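Local coordinates for StiE protein (Stigmatella aurantiaca, PDB 6ECX) that methylates a hydroxyl oxygen of a polyketide intermediate with S-adenosylmethionine, as the O-methyltransferase domain of a modular polyketide synthase, at residues D152-F163 and R181-A192. Numbering follows the deposited sequence.
With SAM (S-adenosylmethionine), chain B.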
loop_
_atom_site.group_PDB
_atom_site.type_symbol
_atom_site.label_atom_id
_atom_site.label_comp_id
_atom_site.label_asym_id
_atom_site.label_seq_id
_atom_site.Cartn_x
_atom_site.Cartn_y
_atom_site.Cartn_z
ATOM N N ASP A 152 4.071 -11.733 16.335
ATOM C CA ASP A 152 4.579 -12.575 15.259
ATOM C C ASP A 152 3.462 -12.946 14.296
ATOM O O ASP A 152 2.335 -13.238 14.707
ATOM C CB ASP A 152 5.218 -13.841 15.825
ATOM C CG ASP A 152 6.653 -13.622 16.251
ATOM O OD1 ASP A 152 7.122 -12.466 16.175
ATOM O OD2 ASP A 152 7.314 -14.603 16.649
ATOM N N PHE A 153 3.774 -12.899 13.003
ATOM C CA PHE A 153 2.861 -13.440 12.015
ATOM C C PHE A 153 2.637 -14.927 12.298
ATOM O O PHE A 153 3.511 -15.597 12.860
ATOM C CB PHE A 153 3.422 -13.218 10.611
ATOM C CG PHE A 153 3.614 -11.768 10.266
ATOM C CD1 PHE A 153 2.621 -10.835 10.553
ATOM C CD2 PHE A 153 4.799 -11.326 9.670
ATOM C CE1 PHE A 153 2.797 -9.483 10.236
ATOM C CE2 PHE A 153 4.978 -9.989 9.355
ATOM C CZ PHE A 153 3.971 -9.062 9.632
ATOM N N PRO A 154 1.454 -15.462 11.980
ATOM C CA PRO A 154 1.070 -16.797 12.453
ATOM C C PRO A 154 1.344 -17.909 11.446
ATOM O O PRO A 154 0.472 -18.734 11.150
ATOM C CB PRO A 154 -0.429 -16.640 12.715
ATOM C CG PRO A 154 -0.874 -15.673 11.668
ATOM C CD PRO A 154 0.299 -14.736 11.412
ATOM N N GLY A 155 2.554 -17.940 10.905
ATOM C CA GLY A 155 2.894 -18.949 9.927
ATOM C C GLY A 155 4.127 -18.554 9.137
ATOM O O GLY A 155 4.810 -17.574 9.450
ATOM N N MET A 156 4.372 -19.328 8.085
ATOM C CA MET A 156 5.507 -19.133 7.193
ATOM C C MET A 156 4.954 -18.901 5.792
ATOM O O MET A 156 4.209 -19.740 5.272
ATOM C CB MET A 156 6.436 -20.352 7.245
ATOM C CG MET A 156 7.707 -20.215 6.438
ATOM S SD MET A 156 8.756 -18.852 6.996
ATOM C CE MET A 156 9.221 -19.422 8.628
ATOM N N TYR A 157 5.304 -17.764 5.187
ATOM C CA TYR A 157 4.613 -17.266 4.006
ATOM C C TYR A 157 5.516 -17.250 2.779
ATOM O O TYR A 157 6.745 -17.225 2.876
ATOM C CB TYR A 157 4.054 -15.858 4.284
ATOM C CG TYR A 157 3.091 -15.912 5.445
ATOM C CD1 TYR A 157 1.771 -16.318 5.254
ATOM C CD2 TYR A 157 3.520 -15.656 6.741
ATOM C CE1 TYR A 157 0.881 -16.443 6.332
ATOM C CE2 TYR A 157 2.638 -15.765 7.823
ATOM C CZ TYR A 157 1.322 -16.139 7.604
ATOM O OH TYR A 157 0.464 -16.240 8.668
ATOM N N ASP A 158 4.867 -17.293 1.614
ATOM C CA ASP A 158 5.521 -17.147 0.323
ATOM C C ASP A 158 5.403 -15.748 -0.231
ATOM O O ASP A 158 6.264 -15.321 -1.008
ATOM C CB ASP A 158 4.900 -18.114 -0.686
ATOM C CG ASP A 158 4.995 -19.557 -0.239
ATOM O OD1 ASP A 158 5.960 -19.898 0.461
ATOM O OD2 ASP A 158 4.100 -20.337 -0.593
ATOM N N LEU A 159 4.371 -15.008 0.185
ATOM C CA LEU A 159 4.124 -13.660 -0.311
ATOM C C LEU A 159 3.614 -12.830 0.853
ATOM O O LEU A 159 2.781 -13.313 1.631
ATOM C CB LEU A 159 3.097 -13.669 -1.458
ATOM C CG LEU A 159 2.474 -12.348 -1.946
ATOM C CD1 LEU A 159 3.522 -11.493 -2.662
ATOM C CD2 LEU A 159 1.300 -12.637 -2.910
ATOM N N VAL A 160 4.145 -11.609 1.001
ATOM C CA VAL A 160 3.732 -10.672 2.049
ATOM C C VAL A 160 3.306 -9.360 1.394
ATOM O O VAL A 160 3.986 -8.857 0.496
ATOM C CB VAL A 160 4.854 -10.426 3.081
ATOM C CG1 VAL A 160 4.422 -9.381 4.132
ATOM C CG2 VAL A 160 5.250 -11.715 3.805
ATOM N N LEU A 161 2.175 -8.806 1.847
ATOM C CA LEU A 161 1.583 -7.605 1.272
ATOM C C LEU A 161 1.598 -6.495 2.319
ATOM O O LEU A 161 1.206 -6.719 3.479
ATOM C CB LEU A 161 0.123 -7.823 0.817
ATOM C CG LEU A 161 -0.317 -9.063 0.052
ATOM C CD1 LEU A 161 -1.818 -8.997 -0.251
ATOM C CD2 LEU A 161 0.457 -9.193 -1.237
ATOM N N GLY A 162 2.024 -5.303 1.905
ATOM C CA GLY A 162 1.909 -4.120 2.752
ATOM C C GLY A 162 1.616 -2.922 1.879
ATOM O O GLY A 162 2.542 -2.263 1.399
ATOM N N PHE A 163 0.335 -2.634 1.646
ATOM C CA PHE A 163 -0.071 -1.522 0.794
ATOM C C PHE A 163 -0.443 -0.362 1.712
ATOM O O PHE A 163 -1.475 -0.408 2.393
ATOM C CB PHE A 163 -1.228 -1.912 -0.128
ATOM C CG PHE A 163 -0.950 -3.153 -0.974
ATOM C CD1 PHE A 163 0.361 -3.513 -1.315
ATOM C CD2 PHE A 163 -2.000 -3.963 -1.413
ATOM C CE1 PHE A 163 0.615 -4.654 -2.078
ATOM C CE2 PHE A 163 -1.759 -5.104 -2.181
ATOM C CZ PHE A 163 -0.438 -5.452 -2.512
ATOM N N ARG A 181 11.429 -13.196 9.568
ATOM C CA ARG A 181 11.335 -14.475 10.263
ATOM C C ARG A 181 10.169 -15.330 9.779
ATOM O O ARG A 181 10.126 -16.533 10.083
ATOM C CB ARG A 181 11.237 -14.228 11.778
ATOM C CG ARG A 181 12.538 -13.657 12.341
ATOM C CD ARG A 181 12.498 -13.378 13.854
ATOM N NE ARG A 181 11.613 -12.266 14.193
ATOM C CZ ARG A 181 10.417 -12.418 14.738
ATOM N NH1 ARG A 181 9.973 -13.635 15.024
ATOM N NH2 ARG A 181 9.670 -11.357 15.013
ATOM N N HIS A 182 9.224 -14.749 9.043
ATOM C CA HIS A 182 8.056 -15.497 8.579
ATOM C C HIS A 182 7.934 -15.525 7.062
ATOM O O HIS A 182 6.857 -15.802 6.529
ATOM C CB HIS A 182 6.790 -14.931 9.224
ATOM C CG HIS A 182 6.795 -15.082 10.701
ATOM N ND1 HIS A 182 7.421 -14.179 11.533
ATOM C CD2 HIS A 182 6.316 -16.066 11.499
ATOM C CE1 HIS A 182 7.301 -14.587 12.786
ATOM N NE2 HIS A 182 6.636 -15.727 12.790
ATOM N N LEU A 183 9.017 -15.257 6.347
ATOM C CA LEU A 183 9.030 -15.363 4.898
ATOM C C LEU A 183 9.940 -16.529 4.526
ATOM O O LEU A 183 11.087 -16.582 4.988
ATOM C CB LEU A 183 9.535 -14.048 4.297
ATOM C CG LEU A 183 9.416 -13.732 2.818
ATOM C CD1 LEU A 183 7.991 -14.001 2.328
ATOM C CD2 LEU A 183 9.808 -12.264 2.608
ATOM N N THR A 184 9.438 -17.466 3.713
ATOM C CA THR A 184 10.327 -18.507 3.192
ATOM C C THR A 184 11.448 -17.874 2.365
ATOM O O THR A 184 11.279 -16.810 1.766
ATOM C CB THR A 184 9.561 -19.530 2.330
ATOM O OG1 THR A 184 8.956 -18.888 1.192
ATOM C CG2 THR A 184 8.504 -20.187 3.129
ATOM N N ASN A 185 12.607 -18.535 2.319
ATOM C CA ASN A 185 13.710 -17.983 1.527
ATOM C C ASN A 185 13.312 -17.868 0.058
ATOM O O ASN A 185 12.658 -18.747 -0.505
ATOM C CB ASN A 185 14.983 -18.830 1.661
ATOM C CG ASN A 185 16.206 -18.116 1.101
ATOM O OD1 ASN A 185 16.208 -16.882 0.993
ATOM N ND2 ASN A 185 17.255 -18.877 0.752
ATOM N N GLY A 186 13.699 -16.763 -0.577
ATOM C CA GLY A 186 13.149 -16.496 -1.894
ATOM C C GLY A 186 11.698 -16.043 -1.937
ATOM O O GLY A 186 11.201 -15.754 -3.036
ATOM N N GLY A 187 11.004 -15.969 -0.800
ATOM C CA GLY A 187 9.644 -15.429 -0.774
ATOM C C GLY A 187 9.613 -13.957 -1.189
ATOM O O GLY A 187 10.629 -13.280 -1.235
ATOM N N LEU A 188 8.414 -13.464 -1.510
ATOM C CA LEU A 188 8.229 -12.128 -2.075
ATOM C C LEU A 188 7.516 -11.194 -1.096
ATOM O O LEU A 188 6.646 -11.613 -0.326
ATOM C CB LEU A 188 7.422 -12.191 -3.386
ATOM C CG LEU A 188 7.943 -13.138 -4.477
ATOM C CD1 LEU A 188 6.990 -13.175 -5.670
ATOM C CD2 LEU A 188 9.345 -12.723 -4.909
ATOM N N LEU A 189 7.887 -9.921 -1.145
ATOM C CA LEU A 189 7.238 -8.839 -0.396
ATOM C C LEU A 189 6.869 -7.776 -1.414
ATOM O O LEU A 189 7.739 -7.329 -2.167
ATOM C CB LEU A 189 8.199 -8.256 0.643
ATOM C CG LEU A 189 7.828 -6.938 1.339
ATOM C CD1 LEU A 189 6.568 -7.130 2.200
ATOM C CD2 LEU A 189 9.010 -6.454 2.159
ATOM N N ILE A 190 5.589 -7.414 -1.506
ATOM C CA ILE A 190 5.205 -6.303 -2.366
ATOM C C ILE A 190 4.602 -5.216 -1.479
ATOM O O ILE A 190 3.820 -5.505 -0.567
ATOM C CB ILE A 190 4.270 -6.719 -3.521
ATOM C CG1 ILE A 190 3.021 -7.415 -3.038
ATOM C CG2 ILE A 190 5.037 -7.643 -4.568
ATOM C CD1 ILE A 190 2.083 -7.793 -4.219
ATOM N N MET A 191 5.024 -3.978 -1.707
ATOM C CA MET A 191 4.601 -2.880 -0.861
ATOM C C MET A 191 4.303 -1.675 -1.723
ATOM O O MET A 191 4.925 -1.472 -2.766
ATOM C CB MET A 191 5.670 -2.499 0.159
ATOM C CG MET A 191 5.775 -3.432 1.327
ATOM S SD MET A 191 7.157 -2.917 2.342
ATOM C CE MET A 191 7.131 -1.145 2.121
ATOM N N ALA A 192 3.309 -0.904 -1.293
ATOM C CA ALA A 192 3.106 0.450 -1.774
ATOM C C ALA A 192 3.400 1.375 -0.604
ATOM O O ALA A 192 2.839 1.192 0.485
ATOM C CB ALA A 192 1.676 0.645 -2.294
HETATM N N SAM B . -3.838 -2.449 2.813
HETATM C CA SAM B . -5.233 -2.036 2.904
HETATM C C SAM B . -5.719 -1.470 1.577
HETATM O O SAM B . -4.896 -1.192 0.709
HETATM O OXT SAM B . -6.916 -1.284 1.335
HETATM C CB SAM B . -5.402 -1.009 4.011
HETATM C CG SAM B . -4.429 0.161 3.946
HETATM S SD SAM B . -4.868 1.406 5.188
HETATM C CE SAM B . -4.311 2.921 4.364
HETATM C "C5'" SAM B . -3.673 1.089 6.511
HETATM C "C4'" SAM B . -3.954 -0.216 7.261
HETATM O "O4'" SAM B . -2.867 -0.611 8.084
HETATM C "C3'" SAM B . -5.169 -0.187 8.182
HETATM O "O3'" SAM B . -5.880 -1.385 7.923
HETATM C "C2'" SAM B . -4.593 -0.254 9.591
HETATM O "O2'" SAM B . -5.420 -0.915 10.529
HETATM C "C1'" SAM B . -3.334 -1.071 9.339
HETATM N N9 SAM B . -2.263 -0.940 10.346
HETATM C C8 SAM B . -1.653 0.226 10.742
HETATM N N7 SAM B . -0.695 -0.079 11.654
HETATM C C5 SAM B . -0.686 -1.416 11.856
HETATM C C6 SAM B . 0.073 -2.243 12.664
HETATM N N6 SAM B . 1.019 -1.745 13.459
HETATM N N1 SAM B . -0.146 -3.612 12.652
HETATM C C2 SAM B . -1.109 -4.154 11.832
HETATM N N3 SAM B . -1.857 -3.320 11.029
HETATM C C4 SAM B . -1.662 -1.974 11.036
HETATM O O HOH W 1 6.473 -17.091 15.272
#
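Asp152 and Arg181 form a salt bridge at the solvent-facing end of the contact, Arg181 NH2 meeting the syn side of Asp152 OD1 at 3.0 Å, in the guanidinium plane but 33° out of the carboxylate plane, while NH1 adds two weaker bonds. A water bridges Asp152 OD2 to His182 NE2. Phe153 CB stands over one face of the His182 imidazole, 4.2 Å from the ring centroid, and the Phe153 ring turns its edge toward the face of that imidazole in an offset edge-to-face pair. With CG anti to the carbonyl carbon (chi1 -63°), His182 brings its ring edge to Gly155 O; its ND1 is held by Asn178 O. Backbone bonds Tyr157 N to His182 O and Thr184 N to Tyr157 O start the parallel ladder. After the type II turn 184-187 it resumes from Leu188 N to Asp158 O and runs to Ala192 N and Gly162 O. These neighbouring parallel strands, joined through helix 172-181, form a beta-alpha-beta crossover of the Rossmann-like methyltransferase sheet, and Phe163 O accepts a hydrogen bond from N of S-adenosylmethionine, 3.2 Å away. On one sheet face Ile190 CG1 packs against Leu161 CD2 (3.6 Å) and Phe163 CE1; on the other, Val160 CG1 touches Leu189 CD1 (3.7 Å) and Val160 CG2 reaches Leu183 CD1.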